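Local atomic coordinates of probable adhesion protein (Pseudomonas aeruginosa PAO1, PDB entry 6R44), a protein that probably serves as a periplasmic solute-binding protein that captures divalent metal ions such as zinc or manganese for import. Residues A[173-178]-A[222-227]. Residues are numbered along the deposited sequence; the frame is centred on the assembly and turned at random.
Sequences VATIHG and VIFSEI. With NI (nickel (II) ion), chain C.
Phe224 O is gripped twice where the two parallel strands begin to part: Ile176 N reaches it across the gap at 3.2 Å, and an ordered water donates a second hydrogen bond. That water accepts from His177 N and also donates to Glu226 OE2, 2.7 Å away, so it bridges the strand ends after direct pairing stops. A carboxylate suits this place because OE2 can accept from the water while Tyr180 OH is hydrogen-bonded to the same oxygen; the bend of Glu226 at chi2 (-61°) brings it there, 3.6 Å from His177 CB. With CG anti to the backbone N (chi1 -160°), the His177 ring reaches out from the loop just past the strand, and NE2 binds nickel at 2.1 Å. The ion, held also by His41, His66, His111, His199 and His250, occupies the site where manganese and iron bind in this protein.

Farther back, Ala174 makes two bonds to the neighbouring strand, straddling Ile223: its N donates to Val222 O and its O accepts from Phe224 N, each at 2.9 Å. The small methyl of Ala174 lets Ile223 CD1 lie against the backbone carbons of Ala174 and Thr175; CD1 also meets Ile176 CD1 at 3.8 Å. On the other face, Val173 CG1 meets the edge of the Phe224 ring, in its plane, 3.7 Å from CE2, and Thr175 CG2 approaches the same edge. Thr175 OG1 donates a hydrogen bond to His177 O from above the carbonyl plane, tying the strand end to the metal-binding loop residue.

These are the two central strands of a four-stranded parallel sheet, flanked by strands 193-194 and 244-248; helix 234-241 covers Ile176 and helix 260-278 covers Phe224.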
loop_
_atom_site.group_PDB
_atom_site.type_symbol
_atom_site.label_atom_id
_atom_site.label_comp_id
_atom_site.label_asym_id
_atom_site.label_seq_id
_atom_site.Cartn_x
_atom_site.Cartn_y
_atom_site.Cartn_z
ATOM N N VAL A 173 9.782 9.378 -13.509
ATOM C CA VAL A 173 9.007 9.578 -12.310
ATOM C C VAL A 173 9.843 9.416 -11.033
ATOM O O VAL A 173 10.620 8.471 -10.913
ATOM C CB VAL A 173 7.852 8.534 -12.409
ATOM C CG1 VAL A 173 7.381 8.016 -11.057
ATOM C CG2 VAL A 173 6.704 9.067 -13.256
ATOM N N ALA A 174 9.641 10.311 -10.069
ATOM C CA ALA A 174 10.252 10.214 -8.757
ATOM C C ALA A 174 9.145 10.200 -7.695
ATOM O O ALA A 174 8.031 10.670 -7.946
ATOM C CB ALA A 174 11.226 11.368 -8.505
ATOM N N THR A 175 9.418 9.582 -6.539
ATOM C CA THR A 175 8.451 9.551 -5.433
ATOM C C THR A 175 9.161 9.964 -4.139
ATOM O O THR A 175 10.378 9.791 -4.034
ATOM C CB THR A 175 7.736 8.186 -5.312
ATOM O OG1 THR A 175 8.642 7.220 -4.790
ATOM C CG2 THR A 175 7.122 7.687 -6.647
ATOM N N ILE A 176 8.418 10.515 -3.164
ATOM C CA ILE A 176 9.001 10.880 -1.860
ATOM C C ILE A 176 9.206 9.579 -1.060
ATOM O O ILE A 176 10.324 9.264 -0.684
ATOM C CB ILE A 176 8.137 11.922 -1.074
ATOM C CG1 ILE A 176 7.921 13.271 -1.860
ATOM C CG2 ILE A 176 8.755 12.172 0.332
ATOM C CD1 ILE A 176 9.187 14.189 -2.036
ATOM N N HIS A 177 8.123 8.828 -0.839
ATOM C CA HIS A 177 8.103 7.542 -0.128
ATOM C C HIS A 177 8.305 6.471 -1.178
ATOM O O HIS A 177 7.776 6.616 -2.282
ATOM C CB HIS A 177 6.703 7.345 0.507
ATOM C CG HIS A 177 6.645 6.343 1.623
ATOM N ND1 HIS A 177 6.818 6.730 2.930
ATOM C CD2 HIS A 177 6.326 5.022 1.599
ATOM C CE1 HIS A 177 6.673 5.631 3.655
ATOM N NE2 HIS A 177 6.326 4.589 2.901
ATOM N N GLY A 178 8.984 5.384 -0.827
ATOM C CA GLY A 178 9.198 4.275 -1.759
ATOM C C GLY A 178 8.024 3.324 -1.797
ATOM O O GLY A 178 8.205 2.112 -1.724
ATOM N N VAL A 222 8.122 14.184 -13.216
ATOM C CA VAL A 222 7.101 14.290 -12.169
ATOM C C VAL A 222 7.568 13.728 -10.829
ATOM O O VAL A 222 8.425 12.845 -10.760
ATOM C CB VAL A 222 5.667 13.759 -12.539
ATOM C CG1 VAL A 222 5.270 14.079 -13.971
ATOM C CG2 VAL A 222 5.477 12.286 -12.238
ATOM N N ILE A 223 6.989 14.278 -9.759
ATOM C CA ILE A 223 7.184 13.784 -8.413
ATOM C C ILE A 223 5.823 13.483 -7.813
ATOM O O ILE A 223 4.901 14.315 -7.879
ATOM C CB ILE A 223 8.122 14.613 -7.480
ATOM C CG1 ILE A 223 8.123 14.083 -6.044
ATOM C CG2 ILE A 223 7.800 16.094 -7.501
ATOM C CD1 ILE A 223 9.334 13.307 -5.685
ATOM N N PHE A 224 5.696 12.264 -7.281
ATOM C CA PHE A 224 4.522 11.810 -6.553
ATOM C C PHE A 224 4.836 11.938 -5.084
ATOM O O PHE A 224 5.670 11.191 -4.551
ATOM C CB PHE A 224 4.125 10.371 -6.913
ATOM C CG PHE A 224 3.646 10.209 -8.324
ATOM C CD1 PHE A 224 2.435 10.755 -8.729
ATOM C CD2 PHE A 224 4.394 9.485 -9.251
ATOM C CE1 PHE A 224 1.983 10.597 -10.043
ATOM C CE2 PHE A 224 3.936 9.311 -10.560
ATOM C CZ PHE A 224 2.751 9.890 -10.956
ATOM N N SER A 225 4.209 12.932 -4.439
ATOM C CA SER A 225 4.379 13.189 -3.014
ATOM C C SER A 225 3.283 12.480 -2.215
ATOM O O SER A 225 2.405 11.842 -2.797
ATOM C CB SER A 225 4.418 14.686 -2.728
ATOM O OG SER A 225 3.170 15.276 -3.044
ATOM N N GLU A 226 3.369 12.543 -0.889
ATOM C CA GLU A 226 2.439 11.871 0.014
ATOM C C GLU A 226 1.206 12.713 0.385
ATOM O O GLU A 226 1.343 13.862 0.792
ATOM C CB GLU A 226 3.214 11.447 1.287
ATOM C CG GLU A 226 4.181 10.288 1.073
ATOM C CD GLU A 226 3.470 9.026 0.624
ATOM O OE1 GLU A 226 2.811 8.379 1.465
ATOM O OE2 GLU A 226 3.538 8.706 -0.582
ATOM N N ILE A 227 0.007 12.137 0.280
ATOM C CA ILE A 227 -1.224 12.803 0.716
ATOM C C ILE A 227 -1.370 12.565 2.237
ATOM O O ILE A 227 -1.711 13.482 2.963
ATOM C CB ILE A 227 -2.471 12.239 -0.078
ATOM C CG1 ILE A 227 -2.663 12.966 -1.419
ATOM C CG2 ILE A 227 -3.778 12.305 0.732
ATOM C CD1 ILE A 227 -3.403 12.170 -2.512
HETATM NI NI NI C . 5.534 2.816 3.722
HETATM O O HOH W 1 5.518 9.713 -2.096
#